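Local coordinates for putative uncharacterized protein (Pyrococcus furiosus, PDB 3VR0), which probably binds the archaeal proteasome and activates it, as a member of the PAC2 family of proteasome assembly chaperone homologues, at residues Val24-Asp29 / Lys58-Ala63; Phe35-Pro40 / Ile138-Gly143; Ala50-Gln55 / Leu237-Thr242; Glu88-Lys93 / Ile104-Thr109. All coordinates share one frame; numbering follows the deposited sequence.

In the fold
The chain opens with strand 21-24, whose following loop meets strand 60-66 in contact 1, at one border of a mixed sheet. Before that loop closes, strand 34-37 runs through the middle of the sheet and helix 45-57 packs on it. Contact 4 is a local closure, the hairpin of strands 87-92 and 102-107, and comes after contact 1 in series. Contact 2 brings strand 137-145 back beside strand 34-37; it crosses contact 1 and encloses contact 4. Contact 3 reaches furthest along the sequence, from helix 45-57 to the loop before helix 242-256, crossing contacts 1 and 2 and also enclosing contact 4.

Contact 1: Val24-Asp29 / Lys58-Ala63; sequences VYERPD and KAKKFA
The border of the mixed sheet, where edge strand 21-24 runs out beside strand 60-66, is held by Y25 N, which donates to F62 O at 2.7 Å and 162°. One residue earlier V24 pairs with A63, antiparallel and non-hydrogen-bonded, and the small A63 lets V24 CG2 settle 4.3 Å from its CB. F62 and A63 together face F89 of strand 87-92, a classic beta bulge. F62 contributes the largest share: CG stands between the backbone N and carbonyl carbon (chi1 73°), and one face of its ring receives P28 CG, 3.4 Å above the plane and offset toward the rim, in a CH-pi contact. The rigid, puckered P28 ring presents its CG and CD methylenes to this face, while E26 O sits at the edge, 3.7 Å from F62 CD1. Replacing the F62 ring with an alanine would keep the backbone bond to Y25 but is likely to strip P28 of its partner and open a gap. On the polar side the extended E26 chain reaches K60, whose bent chain brings NZ to a salt bridge 3.5 Å from E26 OE2. Y25 OH bonds instead to E64, while the Y25 ring meets F62 O obliquely.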
loop_
_atom_site.group_PDB
_atom_site.type_symbol
_atom_site.label_atom_id
_atom_site.label_comp_id
_atom_site.label_asym_id
_atom_site.label_seq_id
_atom_site.Cartn_x
_atom_site.Cartn_y
_atom_site.Cartn_z
ATOM N N VAL C 24 -4.253 -28.162 4.263
ATOM C CA VAL C 24 -3.452 -29.355 3.961
ATOM C C VAL C 24 -4.371 -30.546 4.054
ATOM O O VAL C 24 -4.977 -30.749 5.085
ATOM C CB VAL C 24 -2.311 -29.527 4.935
ATOM C CG1 VAL C 24 -1.445 -30.817 4.586
ATOM C CG2 VAL C 24 -1.489 -28.252 4.996
ATOM N N TYR C 25 -4.493 -31.308 2.970
ATOM C CA TYR C 25 -5.456 -32.395 2.911
ATOM C C TYR C 25 -4.941 -33.672 3.578
ATOM O O TYR C 25 -5.709 -34.330 4.261
ATOM C CB TYR C 25 -5.949 -32.622 1.475
ATOM C CG TYR C 25 -6.637 -31.348 0.978
ATOM C CD1 TYR C 25 -7.694 -30.777 1.715
ATOM C CD2 TYR C 25 -6.208 -30.695 -0.192
ATOM C CE1 TYR C 25 -8.315 -29.608 1.291
ATOM C CE2 TYR C 25 -6.809 -29.540 -0.624
ATOM C CZ TYR C 25 -7.869 -28.988 0.119
ATOM O OH TYR C 25 -8.484 -27.826 -0.304
ATOM N N GLU C 26 -3.647 -33.970 3.399
ATOM C CA GLU C 26 -2.984 -35.102 4.046
ATOM C C GLU C 26 -1.502 -34.794 4.114
ATOM O O GLU C 26 -0.991 -33.940 3.381
ATOM C CB GLU C 26 -3.196 -36.378 3.189
ATOM C CG GLU C 26 -2.557 -36.240 1.786
ATOM C CD GLU C 26 -2.490 -37.543 0.995
ATOM O OE1 GLU C 26 -2.133 -38.590 1.587
ATOM O OE2 GLU C 26 -2.822 -37.505 -0.221
ATOM N N ARG C 27 -0.798 -35.549 4.928
ATOM C CA ARG C 27 0.629 -35.567 4.966
ATOM C C ARG C 27 1.195 -36.726 4.151
ATOM O O ARG C 27 1.230 -37.881 4.627
ATOM C CB ARG C 27 1.099 -35.736 6.385
ATOM C CG ARG C 27 0.411 -34.765 7.367
ATOM C CD ARG C 27 1.568 -34.078 8.087
ATOM N NE ARG C 27 1.207 -32.703 8.126
ATOM C CZ ARG C 27 2.055 -31.716 8.236
ATOM N NH1 ARG C 27 3.358 -31.949 8.296
ATOM N NH2 ARG C 27 1.558 -30.501 8.236
ATOM N N PRO C 28 1.733 -36.419 2.973
ATOM C CA PRO C 28 2.236 -37.471 2.084
ATOM C C PRO C 28 3.495 -38.108 2.611
ATOM O O PRO C 28 4.296 -37.516 3.405
ATOM C CB PRO C 28 2.500 -36.728 0.742
ATOM C CG PRO C 28 1.679 -35.387 0.886
ATOM C CD PRO C 28 1.855 -35.081 2.365
ATOM N N ASP C 29 3.662 -39.324 2.139
ATOM C CA ASP C 29 4.729 -40.197 2.547
ATOM C C ASP C 29 5.913 -39.870 1.661
ATOM O O ASP C 29 6.259 -40.641 0.725
ATOM C CB ASP C 29 4.281 -41.671 2.377
ATOM C CG ASP C 29 5.389 -42.649 2.743
ATOM O OD1 ASP C 29 6.302 -42.215 3.451
ATOM O OD2 ASP C 29 5.334 -43.828 2.336
ATOM N N LYS C 58 1.351 -37.824 -12.918
ATOM C CA LYS C 58 0.154 -38.130 -12.124
ATOM C C LYS C 58 0.356 -37.722 -10.651
ATOM O O LYS C 58 -0.129 -38.389 -9.722
ATOM C CB LYS C 58 -0.228 -39.618 -12.264
ATOM C CG LYS C 58 -0.812 -39.994 -13.675
ATOM C CD LYS C 58 -1.402 -41.428 -13.674
ATOM C CE LYS C 58 -1.067 -42.203 -14.982
ATOM N NZ LYS C 58 0.033 -43.212 -14.727
ATOM N N ALA C 59 1.052 -36.588 -10.461
ATOM C CA ALA C 59 1.295 -36.040 -9.163
ATOM C C ALA C 59 -0.046 -35.793 -8.481
ATOM O O ALA C 59 -1.038 -35.476 -9.126
ATOM C CB ALA C 59 2.140 -34.709 -9.274
ATOM N N LYS C 60 -0.077 -35.931 -7.162
ATOM C CA LYS C 60 -1.351 -35.818 -6.460
ATOM C C LYS C 60 -1.478 -34.526 -5.696
ATOM O O LYS C 60 -0.568 -34.157 -4.949
ATOM C CB LYS C 60 -1.464 -36.978 -5.436
ATOM C CG LYS C 60 -2.878 -37.170 -4.937
ATOM C CD LYS C 60 -2.918 -37.318 -3.426
ATOM C CE LYS C 60 -4.134 -38.147 -2.983
ATOM N NZ LYS C 60 -5.330 -37.294 -2.651
ATOM N N LYS C 61 -2.616 -33.861 -5.806
ATOM C CA LYS C 61 -2.784 -32.638 -5.030
ATOM C C LYS C 61 -2.935 -32.921 -3.531
ATOM O O LYS C 61 -3.805 -33.706 -3.167
ATOM C CB LYS C 61 -4.020 -31.882 -5.436
ATOM C CG LYS C 61 -4.193 -30.667 -4.525
ATOM C CD LYS C 61 -5.052 -29.565 -5.128
ATOM C CE LYS C 61 -6.503 -29.924 -5.112
ATOM N NZ LYS C 61 -7.275 -28.797 -5.731
ATOM N N PHE C 62 -2.170 -32.215 -2.685
ATOM C CA PHE C 62 -2.297 -32.391 -1.228
ATOM C C PHE C 62 -2.478 -31.165 -0.342
ATOM O O PHE C 62 -2.751 -31.332 0.858
ATOM C CB PHE C 62 -1.162 -33.217 -0.659
ATOM C CG PHE C 62 0.187 -32.502 -0.597
ATOM C CD1 PHE C 62 0.725 -32.138 0.610
ATOM C CD2 PHE C 62 0.924 -32.262 -1.761
ATOM C CE1 PHE C 62 1.942 -31.566 0.683
ATOM C CE2 PHE C 62 2.171 -31.701 -1.701
ATOM C CZ PHE C 62 2.671 -31.323 -0.485
ATOM N N ALA C 63 -2.310 -29.955 -0.891
ATOM C CA ALA C 63 -2.546 -28.732 -0.116
ATOM C C ALA C 63 -2.927 -27.553 -1.027
ATOM O O ALA C 63 -2.585 -27.539 -2.196
ATOM C CB ALA C 63 -1.313 -28.372 0.693
#

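Contact 2: Phe35-Pro40 / Ile138-Gly143; sequences FIEGLP and IITMGG
Parallel strands 34-37 and 137-145 lie side by side at the centre of the mixed sheet, with F35, I36 and E37 matched to I138, I139 and T140. Three backbone bonds join them, I139 N to F35 O, E37 N to I139 O, and M141 N to E37 O, the last at 2.9 Å. The tight side is apolar: I36 CG2 lies 3.9 Å from M141 CE, under helices 45-57 and 221-235, and M141, bent at chi3 (-58°), folds its methyl back across the strands. Its flexible thioether suits a place beside G38, where a side chain would press on CE. The other face is mixed, F35 and I138 at one end, E37 and T140 at the other. No solvent face is involved, but this second end is hydrated. E37 bends at chi2 (-87°), which lays OE1 3.2 Å from T140 CB, while the hydroxyl of T140 bonds to A193 O. L39 N meets E37 OE2 from above the carboxylate plane, at 2.8 Å. A water bridges 2.7 Å from E37 OE2 and 2.6 Å from M141 O.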
loop_
_atom_site.group_PDB
_atom_site.type_symbol
_atom_site.label_atom_id
_atom_site.label_comp_id
_atom_site.label_asym_id
_atom_site.label_seq_id
_atom_site.Cartn_x
_atom_site.Cartn_y
_atom_site.Cartn_z
ATOM N N PHE C 35 11.561 -29.259 -4.090
ATOM C CA PHE C 35 10.442 -28.337 -4.291
ATOM C C PHE C 35 10.509 -27.667 -5.658
ATOM O O PHE C 35 11.415 -26.907 -5.938
ATOM C CB PHE C 35 10.490 -27.288 -3.157
ATOM C CG PHE C 35 9.361 -26.276 -3.165
ATOM C CD1 PHE C 35 8.114 -26.592 -3.647
ATOM C CD2 PHE C 35 9.556 -24.993 -2.588
ATOM C CE1 PHE C 35 7.071 -25.660 -3.629
ATOM C CE2 PHE C 35 8.506 -24.054 -2.580
ATOM C CZ PHE C 35 7.278 -24.383 -3.093
ATOM N N ILE C 36 9.519 -27.872 -6.492
ATOM C CA ILE C 36 9.525 -27.295 -7.796
ATOM C C ILE C 36 8.432 -26.235 -7.950
ATOM O O ILE C 36 7.258 -26.508 -7.635
ATOM C CB ILE C 36 9.288 -28.361 -8.883
ATOM C CG1 ILE C 36 10.342 -29.470 -8.775
ATOM C CG2 ILE C 36 9.410 -27.734 -10.320
ATOM C CD1 ILE C 36 10.141 -30.532 -9.814
ATOM N N GLU C 37 8.815 -25.043 -8.463
ATOM C CA GLU C 37 7.861 -23.902 -8.575
ATOM C C GLU C 37 7.570 -23.501 -10.018
ATOM O O GLU C 37 8.490 -23.209 -10.790
ATOM C CB GLU C 37 8.330 -22.687 -7.775
ATOM C CG GLU C 37 7.451 -21.421 -8.002
ATOM C CD GLU C 37 7.905 -20.594 -9.195
ATOM O OE1 GLU C 37 9.094 -20.654 -9.516
ATOM O OE2 GLU C 37 7.085 -19.931 -9.872
ATOM N N GLY C 38 6.296 -23.508 -10.364
ATOM C CA GLY C 38 5.817 -23.021 -11.658
ATOM C C GLY C 38 4.544 -22.201 -11.489
ATOM O O GLY C 38 3.453 -22.609 -11.883
ATOM N N LEU C 39 4.692 -21.025 -10.891
ATOM C CA LEU C 39 3.593 -20.094 -10.730
ATOM C C LEU C 39 3.455 -19.207 -12.005
ATOM O O LEU C 39 4.359 -19.188 -12.823
ATOM C CB LEU C 39 3.880 -19.254 -9.504
ATOM C CG LEU C 39 3.720 -20.096 -8.218
ATOM C CD1 LEU C 39 4.369 -19.399 -7.046
ATOM C CD2 LEU C 39 2.243 -20.345 -7.946
ATOM N N PRO C 40 2.335 -18.468 -12.160
ATOM C CA PRO C 40 2.229 -17.595 -13.343
ATOM C C PRO C 40 3.306 -16.555 -13.367
ATOM O O PRO C 40 3.735 -16.098 -12.322
ATOM C CB PRO C 40 0.859 -16.949 -13.190
ATOM C CG PRO C 40 0.103 -17.956 -12.407
ATOM C CD PRO C 40 1.083 -18.460 -11.395
ATOM N N ILE C 138 15.470 -26.671 -4.049
ATOM C CA ILE C 138 14.399 -25.962 -4.748
ATOM C C ILE C 138 14.754 -25.789 -6.199
ATOM O O ILE C 138 15.859 -25.406 -6.490
ATOM C CB ILE C 138 14.220 -24.563 -4.137
ATOM C CG1 ILE C 138 13.841 -24.652 -2.672
ATOM C CG2 ILE C 138 13.146 -23.767 -4.846
ATOM C CD1 ILE C 138 14.173 -23.336 -1.826
ATOM N N ILE C 139 13.812 -26.005 -7.115
ATOM C CA ILE C 139 14.063 -25.675 -8.499
ATOM C C ILE C 139 12.947 -24.736 -8.927
ATOM O O ILE C 139 11.791 -25.078 -8.786
ATOM C CB ILE C 139 14.024 -26.967 -9.378
ATOM C CG1 ILE C 139 15.144 -27.948 -8.951
ATOM C CG2 ILE C 139 14.186 -26.589 -10.829
ATOM C CD1 ILE C 139 15.141 -29.268 -9.819
ATOM N N THR C 140 13.266 -23.534 -9.421
ATOM C CA THR C 140 12.182 -22.658 -9.903
ATOM C C THR C 140 12.219 -22.562 -11.428
ATOM O O THR C 140 13.264 -22.577 -12.027
ATOM C CB THR C 140 12.244 -21.251 -9.267
ATOM O OG1 THR C 140 13.463 -20.661 -9.636
ATOM C CG2 THR C 140 12.248 -21.322 -7.701
ATOM N N MET C 141 11.054 -22.456 -12.031
ATOM C CA MET C 141 10.917 -22.445 -13.438
ATOM C C MET C 141 10.175 -21.182 -13.773
ATOM O O MET C 141 9.219 -20.817 -13.085
ATOM C CB MET C 141 10.072 -23.651 -13.869
ATOM C CG MET C 141 10.678 -25.020 -13.346
ATOM S SD MET C 141 9.775 -26.377 -14.089
ATOM C CE MET C 141 8.119 -26.037 -13.573
ATOM N N GLY C 142 10.585 -20.536 -14.857
ATOM C CA GLY C 142 9.838 -19.411 -15.385
ATOM C C GLY C 142 10.434 -18.890 -16.707
ATOM O O GLY C 142 11.174 -19.597 -17.398
ATOM N N GLY C 143 10.106 -17.642 -17.037
ATOM C CA GLY C 143 10.512 -17.014 -18.309
ATOM C C GLY C 143 11.518 -15.891 -18.128
ATOM O O GLY C 143 11.626 -15.289 -17.044
HETATM O O HOH W 1 7.427 -19.053 -12.357
#

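Contact 3: Ala50-Gln55 / Leu237-Thr242; sequences AEHLIQ and LEIDMT
H52 NE2 donates to D240 O at 2.8 Å and 148°, with the oxygen almost in the plane of the imidazole and at its edge. NE2 therefore carries a proton, and histidine suits the place because its ring holds an N-H far enough from the helix backbone to reach the loop carbonyl. With CG anti to the backbone N (chi1 -172°), the ring projects from helix 45-57 to that carbonyl. M241 SD comes to the ring edge, 4.0 Å from H52 CD2, as a sulfur-aromatic contact, and I239 CG2 approaches obliquely, 4.1 Å from H52 NE2. An alanine in place of H52 would probably leave D240 O without this donor and take the ring away from M241 SD and I239 CG2. On the next residue, L53 CD1 touches I239 CD1 at 4.2 Å. The loop links helix 221-235 to helix 242-256, and M241 occupies the N-cap position of the latter, where a coiled coil is predicted. D240 steadies this start: its OD1 takes the hydroxyl of T242 at 2.9 Å and, weakly, T242 N. Behind the first shell, L228 of helix 221-235 touches both H52 and M241, and A243 and L244 also pack on H52.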
loop_
_atom_site.group_PDB
_atom_site.type_symbol
_atom_site.label_atom_id
_atom_site.label_comp_id
_atom_site.label_asym_id
_atom_site.label_seq_id
_atom_site.Cartn_x
_atom_site.Cartn_y
_atom_site.Cartn_z
ATOM N N ALA C 50 5.096 -26.639 -15.122
ATOM C CA ALA C 50 4.665 -27.349 -13.912
ATOM C C ALA C 50 3.407 -28.170 -14.121
ATOM O O ALA C 50 3.343 -29.312 -13.650
ATOM C CB ALA C 50 4.496 -26.400 -12.694
ATOM N N GLU C 51 2.424 -27.609 -14.833
ATOM C CA GLU C 51 1.176 -28.331 -15.110
ATOM C C GLU C 51 1.418 -29.583 -15.949
ATOM O O GLU C 51 0.794 -30.632 -15.723
ATOM C CB GLU C 51 0.159 -27.468 -15.809
ATOM C CG GLU C 51 -0.473 -26.413 -14.894
ATOM C CD GLU C 51 -1.423 -25.529 -15.667
ATOM O OE1 GLU C 51 -1.192 -25.318 -16.878
ATOM O OE2 GLU C 51 -2.425 -25.080 -15.091
ATOM N N HIS C 52 2.333 -29.476 -16.899
ATOM C CA HIS C 52 2.644 -30.611 -17.728
ATOM C C HIS C 52 3.330 -31.666 -16.881
ATOM O O HIS C 52 3.072 -32.855 -17.037
ATOM C CB HIS C 52 3.538 -30.240 -18.910
ATOM C CG HIS C 52 3.704 -31.364 -19.877
ATOM N ND1 HIS C 52 2.628 -31.985 -20.479
ATOM C CD2 HIS C 52 4.806 -32.010 -20.316
ATOM C CE1 HIS C 52 3.064 -32.958 -21.260
ATOM N NE2 HIS C 52 4.383 -32.985 -21.191
ATOM N N LEU C 53 4.200 -31.222 -15.978
ATOM C CA LEU C 53 4.873 -32.148 -15.090
ATOM C C LEU C 53 3.871 -32.809 -14.133
ATOM O O LEU C 53 3.906 -34.019 -13.954
ATOM C CB LEU C 53 6.042 -31.500 -14.366
ATOM C CG LEU C 53 6.919 -32.362 -13.462
ATOM C CD1 LEU C 53 7.740 -33.434 -14.253
ATOM C CD2 LEU C 53 7.842 -31.414 -12.698
ATOM N N ILE C 54 2.960 -32.035 -13.559
ATOM C CA ILE C 54 1.894 -32.601 -12.738
ATOM C C ILE C 54 1.208 -33.746 -13.491
ATOM O O ILE C 54 1.073 -34.858 -12.953
ATOM C CB ILE C 54 0.789 -31.566 -12.345
ATOM C CG1 ILE C 54 1.343 -30.331 -11.594
ATOM C CG2 ILE C 54 -0.370 -32.223 -11.623
ATOM C CD1 ILE C 54 2.080 -30.616 -10.502
ATOM N N GLN C 55 0.734 -33.431 -14.700
ATOM C CA GLN C 55 -0.053 -34.374 -15.525
ATOM C C GLN C 55 0.676 -35.639 -15.887
ATOM O O GLN C 55 0.134 -36.699 -15.714
ATOM C CB GLN C 55 -0.581 -33.734 -16.810
ATOM C CG GLN C 55 -1.620 -32.683 -16.572
ATOM C CD GLN C 55 -2.796 -33.224 -15.759
ATOM O OE1 GLN C 55 -3.085 -32.723 -14.655
ATOM N NE2 GLN C 55 -3.479 -34.266 -16.293
ATOM N N LEU C 237 14.406 -37.973 -15.096
ATOM C CA LEU C 237 13.101 -38.462 -15.531
ATOM C C LEU C 237 12.958 -38.248 -17.000
ATOM O O LEU C 237 13.525 -37.301 -17.540
ATOM C CB LEU C 237 11.967 -37.700 -14.838
ATOM C CG LEU C 237 11.928 -37.827 -13.320
ATOM C CD1 LEU C 237 11.060 -36.718 -12.786
ATOM C CD2 LEU C 237 11.455 -39.238 -12.860
ATOM N N GLU C 238 12.169 -39.102 -17.646
ATOM C CA GLU C 238 11.834 -38.876 -19.043
ATOM C C GLU C 238 10.340 -38.732 -19.157
ATOM O O GLU C 238 9.576 -39.560 -18.700
ATOM C CB GLU C 238 12.423 -39.966 -19.962
ATOM C CG GLU C 238 13.976 -40.047 -19.862
ATOM C CD GLU C 238 14.619 -41.013 -20.863
ATOM O OE1 GLU C 238 15.560 -41.741 -20.439
ATOM O OE2 GLU C 238 14.194 -41.033 -22.061
ATOM N N ILE C 239 9.924 -37.625 -19.735
ATOM C CA ILE C 239 8.530 -37.271 -19.708
ATOM C C ILE C 239 8.185 -37.016 -21.147
ATOM O O ILE C 239 8.986 -36.450 -21.875
ATOM C CB ILE C 239 8.310 -36.057 -18.741
ATOM C CG1 ILE C 239 7.866 -36.586 -17.381
ATOM C CG2 ILE C 239 7.263 -35.114 -19.198
ATOM C CD1 ILE C 239 8.990 -36.833 -16.444
ATOM N N ASP C 240 7.019 -37.477 -21.557
ATOM C CA ASP C 240 6.561 -37.250 -22.903
ATOM C C ASP C 240 6.159 -35.765 -23.073
ATOM O O ASP C 240 5.232 -35.296 -22.420
ATOM C CB ASP C 240 5.384 -38.196 -23.240
ATOM C CG ASP C 240 4.981 -38.128 -24.704
ATOM O OD1 ASP C 240 5.758 -37.541 -25.498
ATOM O OD2 ASP C 240 3.895 -38.638 -25.069
ATOM N N MET C 241 6.847 -35.059 -23.970
ATOM C CA MET C 241 6.594 -33.625 -24.267
ATOM C C MET C 241 5.560 -33.324 -25.375
ATOM O O MET C 241 5.354 -32.160 -25.741
ATOM C CB MET C 241 7.919 -32.918 -24.591
ATOM C CG MET C 241 8.967 -33.047 -23.492
ATOM S SD MET C 241 8.441 -32.179 -21.960
ATOM C CE MET C 241 9.926 -32.411 -21.020
ATOM N N THR C 242 4.896 -34.366 -25.871
ATOM C CA THR C 242 3.964 -34.248 -27.002
ATOM C C THR C 242 2.969 -33.112 -26.845
ATOM O O THR C 242 2.874 -32.244 -27.721
ATOM C CB THR C 242 3.181 -35.571 -27.257
ATOM O OG1 THR C 242 4.098 -36.611 -27.627
ATOM C CG2 THR C 242 2.142 -35.389 -28.369
#

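Contact 4: Glu88-Lys93 / Ile104-Thr109; sequences EFYYWK and IVTGDT
The F89 ring takes V105 CG2 over the centre of one face, 4.1 Å from its centroid and 12° off the normal, a CH-pi contact. The two side chains lie side by side; with V105 CG1 between the backbone N and the carbonyl carbon (chi1 62°), CG2 is left opposite the backbone N, and this beta-branched residue holds a methyl over the ring with CB 3.9 Å from F89 CD1. F129 meets F89 edge-to-face. On the opposite face of the sheet, the Y90 ring has I104 O and E88 OE1 at its edge, near its plane. Y90 OH donates to E88 OE1 at 2.8 Å, from above the carboxylate plane, and K61 NZ makes a salt bridge to E88 OE2, so each oxygen of the carboxylate has its own partner. E88 N donates to T106 O at 2.7 Å and T106 N to E88 O at 3.0 Å; Y90 and I104 exchange two bonds likewise, with F89 and V105 the non-hydrogen-bonded pair between. At G107's backbone angles a CB would press on the carbonyl O of T106, which suits glycine. Alternating hydrogen-bonded and non-hydrogen-bonded pairs mark antiparallel strands; 87-92 and 102-107, consecutive in the chain, form a beta hairpin.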
loop_
_atom_site.group_PDB
_atom_site.type_symbol
_atom_site.label_atom_id
_atom_site.label_comp_id
_atom_site.label_asym_id
_atom_site.label_seq_id
_atom_site.Cartn_x
_atom_site.Cartn_y
_atom_site.Cartn_z
ATOM N N GLU C 88 -1.645 -24.287 -5.499
ATOM C CA GLU C 88 -1.920 -25.685 -5.218
ATOM C C GLU C 88 -0.613 -26.379 -5.112
ATOM O O GLU C 88 0.288 -26.090 -5.905
ATOM C CB GLU C 88 -2.711 -26.314 -6.361
ATOM C CG GLU C 88 -4.107 -25.737 -6.555
ATOM C CD GLU C 88 -4.847 -26.364 -7.762
ATOM O OE1 GLU C 88 -4.204 -26.682 -8.819
ATOM O OE2 GLU C 88 -6.087 -26.551 -7.653
ATOM N N PHE C 89 -0.487 -27.274 -4.134
ATOM C CA PHE C 89 0.693 -28.103 -4.018
ATOM C C PHE C 89 0.336 -29.547 -4.408
ATOM O O PHE C 89 -0.685 -30.080 -3.943
ATOM C CB PHE C 89 1.226 -28.109 -2.585
ATOM C CG PHE C 89 1.745 -26.794 -2.113
ATOM C CD1 PHE C 89 3.139 -26.518 -2.131
ATOM C CD2 PHE C 89 0.880 -25.847 -1.587
ATOM C CE1 PHE C 89 3.633 -25.297 -1.639
ATOM C CE2 PHE C 89 1.379 -24.588 -1.102
ATOM C CZ PHE C 89 2.729 -24.327 -1.123
ATOM N N TYR C 90 1.182 -30.156 -5.250
ATOM C CA TYR C 90 1.040 -31.551 -5.684
ATOM C C TYR C 90 2.275 -32.303 -5.242
ATOM O O TYR C 90 3.370 -31.721 -5.171
ATOM C CB TYR C 90 0.950 -31.649 -7.220
ATOM C CG TYR C 90 -0.334 -31.091 -7.772
ATOM C CD1 TYR C 90 -1.358 -31.920 -8.183
ATOM C CD2 TYR C 90 -0.523 -29.721 -7.858
ATOM C CE1 TYR C 90 -2.553 -31.386 -8.671
ATOM C CE2 TYR C 90 -1.688 -29.182 -8.342
ATOM C CZ TYR C 90 -2.698 -30.007 -8.736
ATOM O OH TYR C 90 -3.846 -29.430 -9.213
ATOM N N TYR C 91 2.151 -33.590 -4.949
ATOM C CA TYR C 91 3.389 -34.336 -4.692
ATOM C C TYR C 91 3.545 -35.547 -5.611
ATOM O O TYR C 91 2.564 -36.085 -6.165
ATOM C CB TYR C 91 3.460 -34.789 -3.227
ATOM C CG TYR C 91 2.564 -36.005 -2.921
ATOM C CD1 TYR C 91 3.066 -37.324 -3.020
ATOM C CD2 TYR C 91 1.237 -35.821 -2.567
ATOM C CE1 TYR C 91 2.249 -38.441 -2.727
ATOM C CE2 TYR C 91 0.415 -36.887 -2.258
ATOM C CZ TYR C 91 0.918 -38.207 -2.358
ATOM O OH TYR C 91 0.071 -39.237 -2.056
ATOM N N TRP C 92 4.782 -35.996 -5.728
ATOM C CA TRP C 92 5.047 -37.236 -6.461
ATOM C C TRP C 92 5.989 -38.035 -5.611
ATOM O O TRP C 92 7.010 -37.504 -5.141
ATOM C CB TRP C 92 5.696 -36.967 -7.810
ATOM C CG TRP C 92 6.007 -38.164 -8.643
ATOM C CD1 TRP C 92 5.109 -38.915 -9.392
ATOM C CD2 TRP C 92 7.308 -38.725 -8.890
ATOM N NE1 TRP C 92 5.798 -39.892 -10.086
ATOM C CE2 TRP C 92 7.134 -39.813 -9.782
ATOM C CE3 TRP C 92 8.610 -38.430 -8.419
ATOM C CZ2 TRP C 92 8.218 -40.599 -10.240
ATOM C CZ3 TRP C 92 9.687 -39.202 -8.876
ATOM C CH2 TRP C 92 9.472 -40.293 -9.789
ATOM N N LYS C 93 5.623 -39.292 -5.370
ATOM C CA LYS C 93 6.496 -40.171 -4.582
ATOM C C LYS C 93 7.291 -41.004 -5.570
ATOM O O LYS C 93 6.721 -41.642 -6.428
ATOM C CB LYS C 93 5.668 -41.042 -3.626
ATOM C CG LYS C 93 6.503 -41.942 -2.664
ATOM C CD LYS C 93 5.587 -42.951 -1.897
ATOM C CE LYS C 93 6.422 -43.892 -0.965
ATOM N NZ LYS C 93 7.554 -43.246 -0.214
ATOM N N ILE C 104 5.397 -29.895 -6.021
ATOM C CA ILE C 104 5.287 -28.989 -7.112
ATOM C C ILE C 104 4.175 -28.005 -6.781
ATOM O O ILE C 104 3.087 -28.405 -6.430
ATOM C CB ILE C 104 4.981 -29.713 -8.465
ATOM C CG1 ILE C 104 6.049 -30.760 -8.769
ATOM C CG2 ILE C 104 4.874 -28.657 -9.632
ATOM C CD1 ILE C 104 5.598 -31.812 -9.837
ATOM N N VAL C 105 4.474 -26.712 -6.846
ATOM C CA VAL C 105 3.432 -25.715 -6.608
ATOM C C VAL C 105 3.128 -25.021 -7.924
ATOM O O VAL C 105 4.037 -24.728 -8.696
ATOM C CB VAL C 105 3.839 -24.651 -5.526
ATOM C CG1 VAL C 105 5.082 -23.830 -5.949
ATOM C CG2 VAL C 105 2.684 -23.718 -5.205
ATOM N N THR C 106 1.852 -24.783 -8.164
ATOM C CA THR C 106 1.389 -23.896 -9.219
ATOM C C THR C 106 0.141 -23.155 -8.705
ATOM O O THR C 106 -0.221 -23.262 -7.541
ATOM C CB THR C 106 1.130 -24.676 -10.566
ATOM O OG1 THR C 106 0.960 -23.744 -11.640
ATOM C CG2 THR C 106 -0.111 -25.593 -10.525
ATOM N N GLY C 107 -0.536 -22.411 -9.554
ATOM C CA GLY C 107 -1.719 -21.713 -9.098
ATOM C C GLY C 107 -2.205 -20.619 -10.015
ATOM O O GLY C 107 -1.696 -20.438 -11.131
ATOM N N ASP C 108 -3.250 -19.930 -9.572
ATOM C CA ASP C 108 -3.861 -18.884 -10.362
ATOM C C ASP C 108 -2.950 -17.633 -10.546
ATOM O O ASP C 108 -3.052 -16.945 -11.557
ATOM C CB ASP C 108 -5.150 -18.416 -9.687
ATOM C CG ASP C 108 -6.176 -19.529 -9.504
ATOM O OD1 ASP C 108 -6.501 -20.225 -10.477
ATOM O OD2 ASP C 108 -6.707 -19.674 -8.388
ATOM N N THR C 109 -2.106 -17.301 -9.575
ATOM C CA THR C 109 -1.589 -15.943 -9.541
ATOM C C THR C 109 -0.458 -15.875 -8.582
ATOM O O THR C 109 -0.227 -16.817 -7.785
ATOM C CB THR C 109 -2.681 -14.895 -9.011
ATOM O OG1 THR C 109 -2.187 -13.547 -9.140
ATOM C CG2 THR C 109 -3.044 -15.128 -7.529
#